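Long-range contacts in pectate lyase (Cellvibrio cellulosa, PDB 1GXO), which cleaves pectate by anti-beta-elimination through the family 10 polysaccharide lyase module described here, which holds a trigalacturonate and calcium: residues A[209-214]-A[287-292]; A[216-221]-A[277-282]; A[124-129]-A[205-210]; A[131-136]-A[192-197]. The protein carries 1 engineered substitution. All coordinates share one frame; numbering follows the deposited sequence. Where two conformers were deposited one is given.

Contact 1: residues A[209-214]-A[287-292]; sequences YELESL and RGFFSD. With ADA (alpha-D-galactopyranuronic acid), chain B.
The ring of Phe-289 packs against Leu-211, Glu-212 and Ser-213, where two loops of the pectate lyase module run roughly antiparallel, their touching parts 156° apart in direction. CZ of Phe-289 approaches CB of Ser-213 at 3.5 Å, while the ring edge meets the carbonyl oxygen of Glu-212. Next along, CE2 of the same ring reaches CD1 of Leu-211 at 4.0 Å, the single apolar side-chain pair of the contact. That methyl also rests on Ser-291, whose OG lies 3.5 Å from Leu-211 CD1. A small serine suits this place, because its hydroxyl fits between Leu-211 and CA of Tyr-209 and finds its polar partner in Ser-296 O. At the far end CB of Tyr-209 packs on the carbonyl oxygen of Asp-292, at 3.4 Å. No hydrogen bond crosses directly between the two segments, which meet by van der Waals packing; strand 280-281 bonds to both, through Leu-214 and Phe-289.

From there the Tyr-209 ring leads away to the glycan pocket. With CG between the backbone N and carbonyl carbon (chi1 44°), it delivers OH to O6A of the galacturonate in chain B, a 2.8 Å hydrogen bond donated by the tyrosine and lying at the ring's edge. Tyr-312 meets the ring edge-to-face, and Arg-308 makes a cation-pi contact with it. In the second shell, Asp-292 bonds to Ser-305, and Glu-212 turns back to a salt bridge with Lys-205. Ser-213 also bonds within its own loop: OG donates to Leu-211 O at 2.7 Å.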
# COMPACT_ATOMS: atom_id res chain seq x y z
N TYR A 209 -12.99 13.36 -1.14
CA TYR A 209 -13.50 12.50 -2.20
C TYR A 209 -13.09 11.04 -1.97
O TYR A 209 -13.18 10.22 -2.88
CB TYR A 209 -12.95 13.00 -3.53
CG TYR A 209 -11.47 13.35 -3.48
CD1 TYR A 209 -10.49 12.38 -3.75
CD2 TYR A 209 -11.05 14.65 -3.20
CE1 TYR A 209 -9.11 12.70 -3.71
CE2 TYR A 209 -9.70 14.98 -3.15
CZ TYR A 209 -8.74 14.01 -3.40
OH TYR A 209 -7.41 14.34 -3.37
N GLU A 210 -12.61 10.74 -0.75
CA GLU A 210 -12.21 9.38 -0.36
C GLU A 210 -13.09 8.93 0.81
O GLU A 210 -12.75 9.19 1.97
CB GLU A 210 -10.71 9.34 0.00
CG GLU A 210 -9.79 9.38 -1.22
CD GLU A 210 -8.34 9.73 -0.90
OE1 GLU A 210 -7.45 9.35 -1.71
OE2 GLU A 210 -8.08 10.38 0.13
N LEU A 211 -14.21 8.28 0.51
CA LEU A 211 -15.18 7.92 1.55
C LEU A 211 -15.00 6.49 2.07
O LEU A 211 -14.21 5.72 1.52
CB LEU A 211 -16.60 8.14 1.03
CG LEU A 211 -16.86 9.47 0.29
CD1 LEU A 211 -18.31 9.55 -0.16
CD2 LEU A 211 -16.52 10.66 1.20
N GLU A 212 -15.69 6.16 3.17
CA GLU A 212 -15.71 4.80 3.73
C GLU A 212 -16.28 3.87 2.67
O GLU A 212 -17.27 4.21 2.02
CB GLU A 212 -16.55 4.70 5.00
CG GLU A 212 -16.32 5.81 6.02
CD GLU A 212 -17.20 7.04 5.79
OE1 GLU A 212 -17.62 7.67 6.78
OE2 GLU A 212 -17.47 7.41 4.62
N SER A 213 -15.65 2.72 2.49
CA SER A 213 -15.86 1.91 1.30
C SER A 213 -14.89 0.75 1.32
O SER A 213 -13.91 0.79 2.05
CB SER A 213 -15.53 2.77 0.08
OG SER A 213 -14.23 3.32 0.22
N LEU A 214 -15.13 -0.25 0.49
CA LEU A 214 -14.09 -1.22 0.15
C LEU A 214 -13.17 -0.58 -0.92
O LEU A 214 -13.66 0.07 -1.83
CB LEU A 214 -14.73 -2.51 -0.36
CG LEU A 214 -15.55 -3.24 0.72
CD1 LEU A 214 -16.20 -4.51 0.18
CD2 LEU A 214 -14.72 -3.54 2.01
N ARG A 287 -21.91 -1.89 -4.25
CA ARG A 287 -22.10 -1.02 -5.40
C ARG A 287 -20.88 -0.10 -5.59
O ARG A 287 -20.48 0.60 -4.66
CB ARG A 287 -23.35 -0.18 -5.16
CG ARG A 287 -23.92 0.42 -6.37
CD ARG A 287 -25.21 1.21 -6.15
NE ARG A 287 -25.63 1.77 -7.44
CZ ARG A 287 -26.63 2.61 -7.61
NH1 ARG A 287 -27.36 3.03 -6.57
NH2 ARG A 287 -26.91 3.04 -8.83
N GLY A 288 -20.29 -0.10 -6.79
CA GLY A 288 -19.21 0.83 -7.09
C GLY A 288 -19.75 2.26 -7.01
O GLY A 288 -20.89 2.52 -7.45
N PHE A 289 -18.98 3.18 -6.42
CA PHE A 289 -19.44 4.57 -6.36
C PHE A 289 -18.39 5.64 -6.61
O PHE A 289 -17.18 5.35 -6.76
CB PHE A 289 -20.18 4.88 -5.05
CG PHE A 289 -19.30 4.92 -3.82
CD1 PHE A 289 -19.18 3.80 -2.99
CD2 PHE A 289 -18.63 6.10 -3.47
CE1 PHE A 289 -18.42 3.85 -1.83
CE2 PHE A 289 -17.84 6.17 -2.33
CZ PHE A 289 -17.73 5.04 -1.50
N PHE A 290 -18.89 6.88 -6.64
CA PHE A 290 -18.07 8.05 -6.94
C PHE A 290 -18.31 9.11 -5.88
O PHE A 290 -19.33 9.09 -5.17
CB PHE A 290 -18.39 8.60 -8.32
CG PHE A 290 -18.38 7.56 -9.40
CD1 PHE A 290 -19.57 7.19 -10.03
CD2 PHE A 290 -17.18 6.95 -9.80
CE1 PHE A 290 -19.56 6.20 -11.02
CE2 PHE A 290 -17.17 5.98 -10.79
CZ PHE A 290 -18.34 5.60 -11.40
N SER A 291 -17.34 10.00 -5.74
CA SER A 291 -17.41 11.11 -4.81
C SER A 291 -16.83 12.34 -5.52
O SER A 291 -16.65 12.29 -6.73
CB SER A 291 -16.69 10.78 -3.50
OG SER A 291 -16.94 11.79 -2.54
N ASP A 292 -16.57 13.41 -4.78
CA ASP A 292 -16.19 14.72 -5.33
C ASP A 292 -15.67 15.56 -4.17
O ASP A 292 -15.61 15.06 -3.04
CB ASP A 292 -17.40 15.39 -6.00
CG ASP A 292 -17.02 16.24 -7.21
OD1 ASP A 292 -15.89 16.79 -7.26
OD2 ASP A 292 -17.82 16.40 -8.15
C1 ADA B . -3.25 15.89 -1.04
C2 ADA B . -1.98 16.01 -1.91
C3 ADA B . -2.03 17.09 -3.01
C4 ADA B . -3.39 17.25 -3.72
C5 ADA B . -4.47 17.32 -2.61
C6 ADA B . -5.84 17.42 -3.34
O1 ADA B . -3.20 16.69 0.13
O2 ADA B . -0.86 16.24 -1.07
O3 ADA B . -1.03 16.78 -3.97
O4 ADA B . -3.76 16.09 -4.50
O5 ADA B . -4.43 16.17 -1.77
O6B ADA B . -5.90 17.85 -4.50
O6A ADA B . -6.87 17.07 -2.77

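Contact 2: residues A[216-221]-A[277-282]; sequences GSESVG and WYRFYD. With ADA (alpha-D-galactopyranuronic acid), chain C.
Arg-279 leaves its backbone with CG opposite the N (chi1 -175°) and then bends at chi2 (68°), which carries its chain back past Ser-217 and its guanidinium on to the sugar. Ser-217 answers from the other segment: OG, tucked between its own N and carbonyl carbon, stands 3.1 Å from Arg-279 NE; a hydrogen-bond partner of this OG is the hydroxyl of Ser-215. A compact serine leaves room here for the long arginine chain to pass. CG of Arg-279 lies over a face of the Phe-280 ring, toward its rim.

The backbones meet as well. Gly-216 N donates to Arg-279 O at 3.0 Å, and Gly-216 CA adds a C-H...O contact of 3.3 Å to Tyr-278 O. Glycine suits this position because the carbonyl of Tyr-278 and the edge of the Tyr-281 ring fill the space in which a side chain would begin. Tyr-281 spans the one-residue break at Arg-279 between strands 274-278 and 280-281: its OH accepts a 2.8 Å hydrogen bond from Tyr-278 N and bonds to Thr-251 O.

Glu-218 lies near the arginine without a salt bridge, OE1 standing 4.3 Å from Arg-279 NH2; its carboxylate is engaged by the backbone N atoms of Asp-134 and Asn-135. The nearby opposite charge would probably still stabilise the guanidinium. NH1 donates to O6B of the galacturonate in chain C at 2.8 Å, nearly straight at 164°, and NH2 matches it with a 2.8 Å bond to O6A. Ser-313 O also binds NH1. This two-pronged arginine-carboxylate pairing is characteristic of a subsite that recognises acidic sugars.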
# COMPACT_ATOMS: atom_id res chain seq x y z
N GLY A 216 -11.12 -0.99 -4.06
CA GLY A 216 -10.75 -1.87 -5.16
C GLY A 216 -9.23 -1.78 -5.42
O GLY A 216 -8.64 -2.73 -5.91
N SER A 217 -8.62 -0.64 -5.09
CA SER A 217 -7.20 -0.38 -5.36
C SER A 217 -6.29 -1.03 -4.32
O SER A 217 -5.47 -1.87 -4.66
CB SER A 217 -6.92 1.12 -5.46
OG SER A 217 -7.27 1.79 -4.26
N GLU A 218 -6.43 -0.64 -3.06
CA GLU A 218 -5.45 -1.03 -2.02
C GLU A 218 -5.56 -2.47 -1.51
O GLU A 218 -4.62 -2.99 -0.91
CB GLU A 218 -5.51 -0.06 -0.84
CG GLU A 218 -5.69 1.41 -1.23
CD GLU A 218 -4.56 1.98 -2.09
OE1 GLU A 218 -4.73 3.11 -2.63
OE2 GLU A 218 -3.50 1.32 -2.22
N SER A 219 -6.71 -3.10 -1.72
CA SER A 219 -6.93 -4.46 -1.24
C SER A 219 -6.02 -5.48 -1.93
O SER A 219 -5.71 -6.53 -1.36
CB SER A 219 -8.40 -4.87 -1.38
OG SER A 219 -9.21 -4.06 -0.55
N VAL A 220 -5.60 -5.15 -3.15
CA VAL A 220 -4.68 -6.02 -3.90
C VAL A 220 -3.40 -6.18 -3.08
O VAL A 220 -2.96 -7.32 -2.78
CB VAL A 220 -4.33 -5.44 -5.30
CG1 VAL A 220 -3.31 -6.32 -6.03
CG2 VAL A 220 -5.55 -5.31 -6.14
N GLY A 221 -2.81 -5.04 -2.70
CA GLY A 221 -1.55 -5.00 -1.96
C GLY A 221 -1.65 -5.68 -0.61
O GLY A 221 -0.69 -6.36 -0.21
N TRP A 277 -12.62 -2.96 -12.24
CA TRP A 277 -12.92 -2.82 -10.82
C TRP A 277 -13.04 -1.35 -10.46
O TRP A 277 -12.29 -0.53 -10.94
CB TRP A 277 -11.86 -3.50 -9.96
CG TRP A 277 -11.89 -5.02 -10.05
CD1 TRP A 277 -12.49 -5.90 -9.18
CD2 TRP A 277 -11.27 -5.83 -11.06
NE1 TRP A 277 -12.25 -7.19 -9.58
CE2 TRP A 277 -11.53 -7.18 -10.74
CE3 TRP A 277 -10.51 -5.54 -12.20
CZ2 TRP A 277 -11.07 -8.24 -11.53
CZ3 TRP A 277 -10.05 -6.60 -12.99
CH2 TRP A 277 -10.34 -7.94 -12.65
N TYR A 278 -14.01 -1.04 -9.61
CA TYR A 278 -14.18 0.31 -9.10
C TYR A 278 -13.11 0.60 -8.08
O TYR A 278 -12.60 -0.32 -7.44
CB TYR A 278 -15.58 0.48 -8.50
CG TYR A 278 -16.68 0.54 -9.54
CD1 TYR A 278 -17.06 1.77 -10.10
CD2 TYR A 278 -17.36 -0.61 -9.96
CE1 TYR A 278 -18.09 1.84 -11.03
CE2 TYR A 278 -18.39 -0.55 -10.91
CZ TYR A 278 -18.75 0.69 -11.44
OH TYR A 278 -19.74 0.80 -12.41
N ARG A 279 -12.76 1.88 -7.95
CA ARG A 279 -11.87 2.37 -6.91
C ARG A 279 -12.49 2.22 -5.52
O ARG A 279 -11.80 1.87 -4.56
CB ARG A 279 -11.50 3.86 -7.15
CG ARG A 279 -10.47 4.44 -6.16
CD ARG A 279 -9.10 3.85 -6.33
NE ARG A 279 -7.99 4.52 -5.63
CZ ARG A 279 -7.21 5.45 -6.17
NH1 ARG A 279 -7.44 5.88 -7.39
NH2 ARG A 279 -6.19 5.95 -5.49
N PHE A 280 -13.78 2.52 -5.42
CA PHE A 280 -14.53 2.51 -4.16
C PHE A 280 -15.83 1.71 -4.31
O PHE A 280 -16.61 1.97 -5.23
CB PHE A 280 -14.93 3.93 -3.74
CG PHE A 280 -13.78 4.89 -3.61
CD1 PHE A 280 -13.45 5.77 -4.65
CD2 PHE A 280 -13.04 4.95 -2.42
CE1 PHE A 280 -12.40 6.65 -4.54
CE2 PHE A 280 -11.97 5.84 -2.29
CZ PHE A 280 -11.65 6.70 -3.34
N TYR A 281 -16.05 0.75 -3.42
CA TYR A 281 -17.28 -0.03 -3.39
C TYR A 281 -18.02 0.25 -2.10
O TYR A 281 -17.41 0.36 -1.06
CB TYR A 281 -16.97 -1.53 -3.47
CG TYR A 281 -16.51 -2.02 -4.83
CD1 TYR A 281 -15.17 -1.94 -5.19
CD2 TYR A 281 -17.41 -2.57 -5.74
CE1 TYR A 281 -14.73 -2.38 -6.43
CE2 TYR A 281 -16.98 -3.02 -6.99
CZ TYR A 281 -15.64 -2.93 -7.32
OH TYR A 281 -15.20 -3.37 -8.53
N ASP A 282 -19.35 0.31 -2.15
CA ASP A 282 -20.17 0.46 -0.93
C ASP A 282 -19.94 -0.71 0.03
O ASP A 282 -20.02 -1.87 -0.37
CB ASP A 282 -21.67 0.56 -1.24
CG ASP A 282 -22.51 0.87 -0.00
OD1 ASP A 282 -22.71 2.06 0.30
OD2 ASP A 282 -23.03 -0.02 0.72
C1 ADA C . -2.58 11.41 -7.65
C2 ADA C . -2.16 11.35 -9.13
C3 ADA C . -3.40 11.02 -10.00
C4 ADA C . -4.04 9.70 -9.54
C5 ADA C . -4.38 9.87 -8.05
C6 ADA C . -5.04 8.59 -7.51
O2 ADA C . -1.56 12.56 -9.56
O3 ADA C . -3.13 11.04 -11.40
O4 ADA C . -3.06 8.68 -9.75
O5 ADA C . -3.20 10.19 -7.32
O6B ADA C . -5.98 8.11 -8.15
O6A ADA C . -4.63 8.11 -6.45

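Contact 3: residues A[124-129]-A[205-210]; sequences GGYSDH and KARAYE. With ADA (alpha-D-galactopyranuronic acid), chain B; ADA (alpha-D-galactopyranuronic acid), chain D.
Tyr-126 and His-129 close on Lys-205 to Arg-207, joining a 3-10 turn at 126-128 to the loop whose type I beta turn runs from Arg-207 to Glu-210, at the wall of the glycan pocket, to which Arg-207 and Tyr-209 belong. Ahead of the turn, Gly-124 N donates to Asp-128 OD1, and Gly-125 has the positive phi that glycine adopts easily; its O accepts from Asp-128 N.

Tyr-126 comes next and does most of the packing. CG takes the place between N and carbonyl carbon (chi1 70°), laying one ring face on the peptide joining Ala-206 to Arg-207. The CB of Ala-206 adds a CH-pi contact, 4.3 Å from the centroid of the Tyr-126 ring; its small methyl lets the ring lie close. The phenol end reaches the aliphatic part of Arg-207, with Tyr-126 OH 3.5 Å from Arg-207 CG.

Beyond that CG, the arginine bends toward the glycan. Glu-210 grips it side-on: Arg-207 NE donates to OE2 at 2.9 Å and NH2 to OE1 at 2.7 Å, fixing the guanidinium's rotation. The outer edge is thereby presented to the sugar, and NH1 gives a 3.0 Å bond to O6B of the galacturonate in chain D. Tyr-209 OH lies over one guanidinium face.

His-129 ends the segment. Its ring edge faces Lys-205 O, and a water bridges the two, 3.0 Å from His-129 NE2 and donating to Lys-205 O at 2.8 Å.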
# COMPACT_ATOMS: atom_id res chain seq x y z
N GLY A 124 -2.63 14.69 13.18
CA GLY A 124 -4.05 14.88 13.35
C GLY A 124 -4.83 14.64 12.07
O GLY A 124 -4.25 14.64 10.98
N GLY A 125 -6.14 14.44 12.19
CA GLY A 125 -6.99 14.17 11.05
C GLY A 125 -6.74 12.82 10.40
O GLY A 125 -6.11 11.96 11.00
N TYR A 126 -7.21 12.62 9.16
CA TYR A 126 -7.19 11.28 8.54
C TYR A 126 -5.78 10.63 8.45
O TYR A 126 -5.69 9.40 8.39
CB TYR A 126 -7.84 11.28 7.15
CG TYR A 126 -7.03 12.02 6.12
CD1 TYR A 126 -5.97 11.39 5.47
CD2 TYR A 126 -7.33 13.33 5.80
CE1 TYR A 126 -5.20 12.08 4.52
CE2 TYR A 126 -6.57 14.03 4.85
CZ TYR A 126 -5.51 13.40 4.21
OH TYR A 126 -4.74 14.10 3.28
N SER A 127 -4.71 11.43 8.43
CA SER A 127 -3.36 10.88 8.31
C SER A 127 -2.97 9.97 9.47
O SER A 127 -2.04 9.16 9.35
CB SER A 127 -2.31 11.98 8.09
OG SER A 127 -2.58 12.70 6.90
N ASP A 128 -3.71 10.10 10.58
CA ASP A 128 -3.48 9.32 11.79
C ASP A 128 -3.92 7.87 11.63
O ASP A 128 -3.39 6.95 12.29
CB ASP A 128 -4.25 9.93 12.97
CG ASP A 128 -3.54 11.14 13.59
OD1 ASP A 128 -2.54 11.64 13.02
OD2 ASP A 128 -3.93 11.63 14.68
N HIS A 129 -4.88 7.66 10.74
CA HIS A 129 -5.51 6.35 10.57
C HIS A 129 -4.53 5.31 10.09
O HIS A 129 -3.46 5.65 9.58
CB HIS A 129 -6.66 6.46 9.56
CG HIS A 129 -7.81 7.29 10.03
ND1 HIS A 129 -8.22 7.29 11.35
CD2 HIS A 129 -8.64 8.13 9.37
CE1 HIS A 129 -9.26 8.10 11.47
NE2 HIS A 129 -9.52 8.63 10.29
N LYS A 205 -13.00 7.84 6.33
CA LYS A 205 -12.73 8.69 5.18
C LYS A 205 -11.27 9.16 5.22
O LYS A 205 -10.59 9.05 6.28
CB LYS A 205 -13.61 9.95 5.20
CG LYS A 205 -15.07 9.77 5.51
CD LYS A 205 -15.83 11.10 5.38
CE LYS A 205 -17.31 10.99 5.88
NZ LYS A 205 -18.33 10.28 5.02
N ALA A 206 -10.80 9.71 4.10
CA ALA A 206 -9.53 10.44 4.03
C ALA A 206 -9.80 11.85 3.49
O ALA A 206 -10.50 12.65 4.11
CB ALA A 206 -8.56 9.72 3.13
N ARG A 207 -9.25 12.14 2.33
CA ARG A 207 -9.57 13.38 1.65
C ARG A 207 -11.05 13.38 1.27
O ARG A 207 -11.69 12.32 1.25
CB ARG A 207 -8.65 13.57 0.45
CG ARG A 207 -7.20 13.76 0.87
CD ARG A 207 -6.20 13.66 -0.23
NE ARG A 207 -6.13 12.33 -0.81
CZ ARG A 207 -5.10 11.90 -1.54
NH1 ARG A 207 -4.06 12.71 -1.72
NH2 ARG A 207 -5.10 10.66 -2.06
N ALA A 208 -11.59 14.56 0.99
CA ALA A 208 -13.05 14.75 0.83
C ALA A 208 -13.73 13.77 -0.12
O ALA A 208 -14.89 13.40 0.07
CB ALA A 208 -13.35 16.18 0.40
N TYR A 209 -12.99 13.36 -1.14
CA TYR A 209 -13.50 12.50 -2.20
C TYR A 209 -13.09 11.04 -1.97
O TYR A 209 -13.18 10.22 -2.88
CB TYR A 209 -12.95 13.00 -3.53
CG TYR A 209 -11.47 13.35 -3.48
CD1 TYR A 209 -10.49 12.38 -3.75
CD2 TYR A 209 -11.05 14.65 -3.20
CE1 TYR A 209 -9.11 12.70 -3.71
CE2 TYR A 209 -9.70 14.98 -3.15
CZ TYR A 209 -8.74 14.01 -3.40
OH TYR A 209 -7.41 14.34 -3.37
N GLU A 210 -12.61 10.74 -0.75
CA GLU A 210 -12.21 9.38 -0.36
C GLU A 210 -13.09 8.93 0.81
O GLU A 210 -12.75 9.19 1.97
CB GLU A 210 -10.71 9.34 0.00
CG GLU A 210 -9.79 9.38 -1.22
CD GLU A 210 -8.34 9.73 -0.90
OE1 GLU A 210 -7.45 9.35 -1.71
OE2 GLU A 210 -8.08 10.38 0.13
C1 ADA B . -3.25 15.89 -1.04
C2 ADA B . -1.98 16.01 -1.91
C3 ADA B . -2.03 17.09 -3.01
C4 ADA B . -3.39 17.25 -3.72
C5 ADA B . -4.47 17.32 -2.61
C6 ADA B . -5.84 17.42 -3.34
O1 ADA B . -3.20 16.69 0.13
O2 ADA B . -0.86 16.24 -1.07
O3 ADA B . -1.03 16.78 -3.97
O4 ADA B . -3.76 16.09 -4.50
O5 ADA B . -4.43 16.17 -1.77
O6B ADA B . -5.90 17.85 -4.50
O6A ADA B . -6.87 17.07 -2.77
C1 ADA D . -3.27 15.63 -5.80
C2 ADA D . -4.46 15.19 -6.68
C3 ADA D . -5.10 13.84 -6.24
C4 ADA D . -4.02 12.74 -6.08
C5 ADA D . -3.05 13.36 -5.05
C6 ADA D . -2.04 12.33 -4.53
O2 ADA D . -5.44 16.20 -6.79
O3 ADA D . -6.19 13.46 -7.10
O4 ADA D . -3.46 12.55 -7.40
O5 ADA D . -2.42 14.50 -5.67
O6B ADA D . -2.43 11.40 -3.84
O6A ADA D . -0.86 12.46 -4.83
O HOH W 1 -10.85 10.70 8.49

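Contact 4: residues A[131-136]-A[192-197]; sequences TFNDNG and WCAQHG. With CA (calcium ion), chain E.
Phe-132 leans across Ala-194 and Cys-193 into an aromatic cluster. Its CB lies 3.7 Å from Ala-194 O, and with CG anti to the carbonyl carbon (chi1 -57°) the ring runs along the neighbouring backbone, where CD2 meets Cys-193 O at 3.4 Å. Farther out, CE2 touches CD2 of His-196 at 3.8 Å, close to the phenylalanine plane. The same CE2 reaches CD1 of Trp-192 at 4.1 Å, the two rings inclined at 62°. A flat apolar ring suits this buried site, which Val-222 and Ile-178 help to line. His-196 is fixed by both nitrogens, NE2 accepting from Cys-193 N and ND1 bonding to Tyr-201 O.

Thr-131 and Gln-195 form an antiparallel, non-hydrogen-bonded pair. Just after it, Asn-133 N donates to Ala-194 O at 2.9 Å. The asparagine amide serves two sides: OD1 accepts from a water that also donates to Gln-195 OE1, while ND2 donates to Glu-218 OE1 and to a second water. That second water lies 2.5 Å from the calcium ion, which Asp-134 OD1 binds at 2.8 Å. A short beta bridge beside a buried aromatic cluster thus leads directly into the calcium site of the lyase's glycan-binding cleft.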
# COMPACT_ATOMS: atom_id res chain seq x y z
N THR A 131 -3.21 3.37 7.39
CA THR A 131 -3.28 3.82 6.00
C THR A 131 -2.83 2.80 4.95
O THR A 131 -1.63 2.68 4.66
CB THR A 131 -2.50 5.13 5.85
OG1 THR A 131 -3.09 6.13 6.69
CG2 THR A 131 -2.64 5.70 4.41
N PHE A 132 -3.78 2.08 4.38
CA PHE A 132 -3.48 1.21 3.22
C PHE A 132 -3.35 1.98 1.91
O PHE A 132 -2.77 1.46 0.95
CB PHE A 132 -4.51 0.10 3.08
CG PHE A 132 -4.65 -0.75 4.30
CD1 PHE A 132 -3.59 -1.55 4.74
CD2 PHE A 132 -5.84 -0.75 5.04
CE1 PHE A 132 -3.70 -2.33 5.87
CE2 PHE A 132 -5.96 -1.53 6.19
CZ PHE A 132 -4.88 -2.33 6.60
N ASN A 133 -3.90 3.20 1.87
CA ASN A 133 -3.82 4.11 0.71
C ASN A 133 -2.41 4.17 0.13
O ASN A 133 -1.46 4.32 0.87
CB ASN A 133 -4.26 5.52 1.12
CG ASN A 133 -4.70 6.39 -0.06
OD1 ASN A 133 -4.75 7.61 0.07
ND2 ASN A 133 -5.06 5.78 -1.17
N ASP A 134 -2.29 4.05 -1.20
CA ASP A 134 -0.99 3.99 -1.90
C ASP A 134 -0.11 2.80 -1.45
O ASP A 134 1.13 2.88 -1.49
CB ASP A 134 -0.21 5.31 -1.74
CG ASP A 134 -1.01 6.53 -2.20
OD1 ASP A 134 -1.87 6.37 -3.11
OD2 ASP A 134 -0.85 7.67 -1.73
N ASN A 135 -0.74 1.70 -1.07
CA ASN A 135 0.00 0.54 -0.60
C ASN A 135 0.91 0.88 0.58
O ASN A 135 1.82 0.12 0.90
CB ASN A 135 0.82 -0.11 -1.74
CG ASN A 135 -0.06 -0.63 -2.89
OD1 ASN A 135 -1.09 -1.28 -2.67
ND2 ASN A 135 0.36 -0.34 -4.13
N GLY A 136 0.65 2.01 1.23
CA GLY A 136 1.37 2.40 2.44
C GLY A 136 1.60 1.27 3.42
O GLY A 136 2.70 0.73 3.50
N TRP A 192 -10.74 -4.49 2.33
CA TRP A 192 -10.39 -3.38 3.21
C TRP A 192 -10.73 -2.04 2.61
O TRP A 192 -10.80 -1.89 1.39
CB TRP A 192 -8.88 -3.39 3.51
CG TRP A 192 -8.46 -4.63 4.23
CD1 TRP A 192 -8.30 -4.79 5.59
CD2 TRP A 192 -8.19 -5.90 3.64
NE1 TRP A 192 -7.95 -6.09 5.87
CE2 TRP A 192 -7.89 -6.80 4.70
CE3 TRP A 192 -8.17 -6.38 2.32
CZ2 TRP A 192 -7.55 -8.14 4.47
CZ3 TRP A 192 -7.85 -7.71 2.09
CH2 TRP A 192 -7.55 -8.58 3.16
N CYS A 193 -10.94 -1.07 3.49
CA CYS A 193 -11.00 0.32 3.10
C CYS A 193 -9.57 0.83 2.89
O CYS A 193 -8.61 0.25 3.42
CB CYS A 193 -11.68 1.12 4.20
SG CYS A 193 -12.18 2.76 3.66
N ALA A 194 -9.42 1.93 2.15
CA ALA A 194 -8.10 2.53 1.98
C ALA A 194 -7.56 3.06 3.30
O ALA A 194 -6.36 3.29 3.44
CB ALA A 194 -8.12 3.63 0.92
N GLN A 195 -8.45 3.29 4.26
CA GLN A 195 -8.01 3.67 5.61
C GLN A 195 -9.00 3.21 6.67
O GLN A 195 -10.21 3.29 6.48
CB GLN A 195 -7.69 5.18 5.72
CG GLN A 195 -8.80 6.15 5.28
CD GLN A 195 -8.96 6.19 3.80
OE1 GLN A 195 -7.97 6.17 3.07
NE2 GLN A 195 -10.20 6.26 3.33
N HIS A 196 -8.47 2.73 7.80
CA HIS A 196 -9.27 2.27 8.91
C HIS A 196 -8.81 2.97 10.19
O HIS A 196 -7.67 3.43 10.27
CB HIS A 196 -9.12 0.76 9.10
CG HIS A 196 -9.80 -0.08 8.06
ND1 HIS A 196 -10.87 -0.91 8.36
CD2 HIS A 196 -9.54 -0.26 6.75
CE1 HIS A 196 -11.25 -1.54 7.26
NE2 HIS A 196 -10.45 -1.18 6.27
N GLY A 197 -9.69 3.03 11.19
CA GLY A 197 -9.32 3.59 12.47
C GLY A 197 -8.20 2.74 13.06
O GLY A 197 -8.28 1.52 13.03
CA CA E . -2.59 8.77 -4.38
O HOH W 2 -5.43 7.57 3.23
O HOH W 3 -4.53 8.08 -2.98
O HOH W 4 -1.33 8.56 -6.24

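In the fold
Contacts 1, 2 and 3 together hold one trigalacturonate: Tyr-209 bonds to chain B, Arg-207 to chain D and weakly to chain B, and Arg-279 to chain C, while contact 4 supplies a calcium ligand beside them. Contacts 1 and 2, centres about 10 Å apart, are joined by a probable backbone hydrogen bond from Leu-214 N to Tyr-281 O of 2.8 Å. Contact 3 shares Tyr-209 and Glu-210 with contact 1. Contacts 1 and 4 pack where Ser-213 O lies 3.1 Å from Cys-193 SG. Contacts 3 and 4, again with centres about 10 Å apart, meet where His-129 CB lies 3.3 Å from His-196 O.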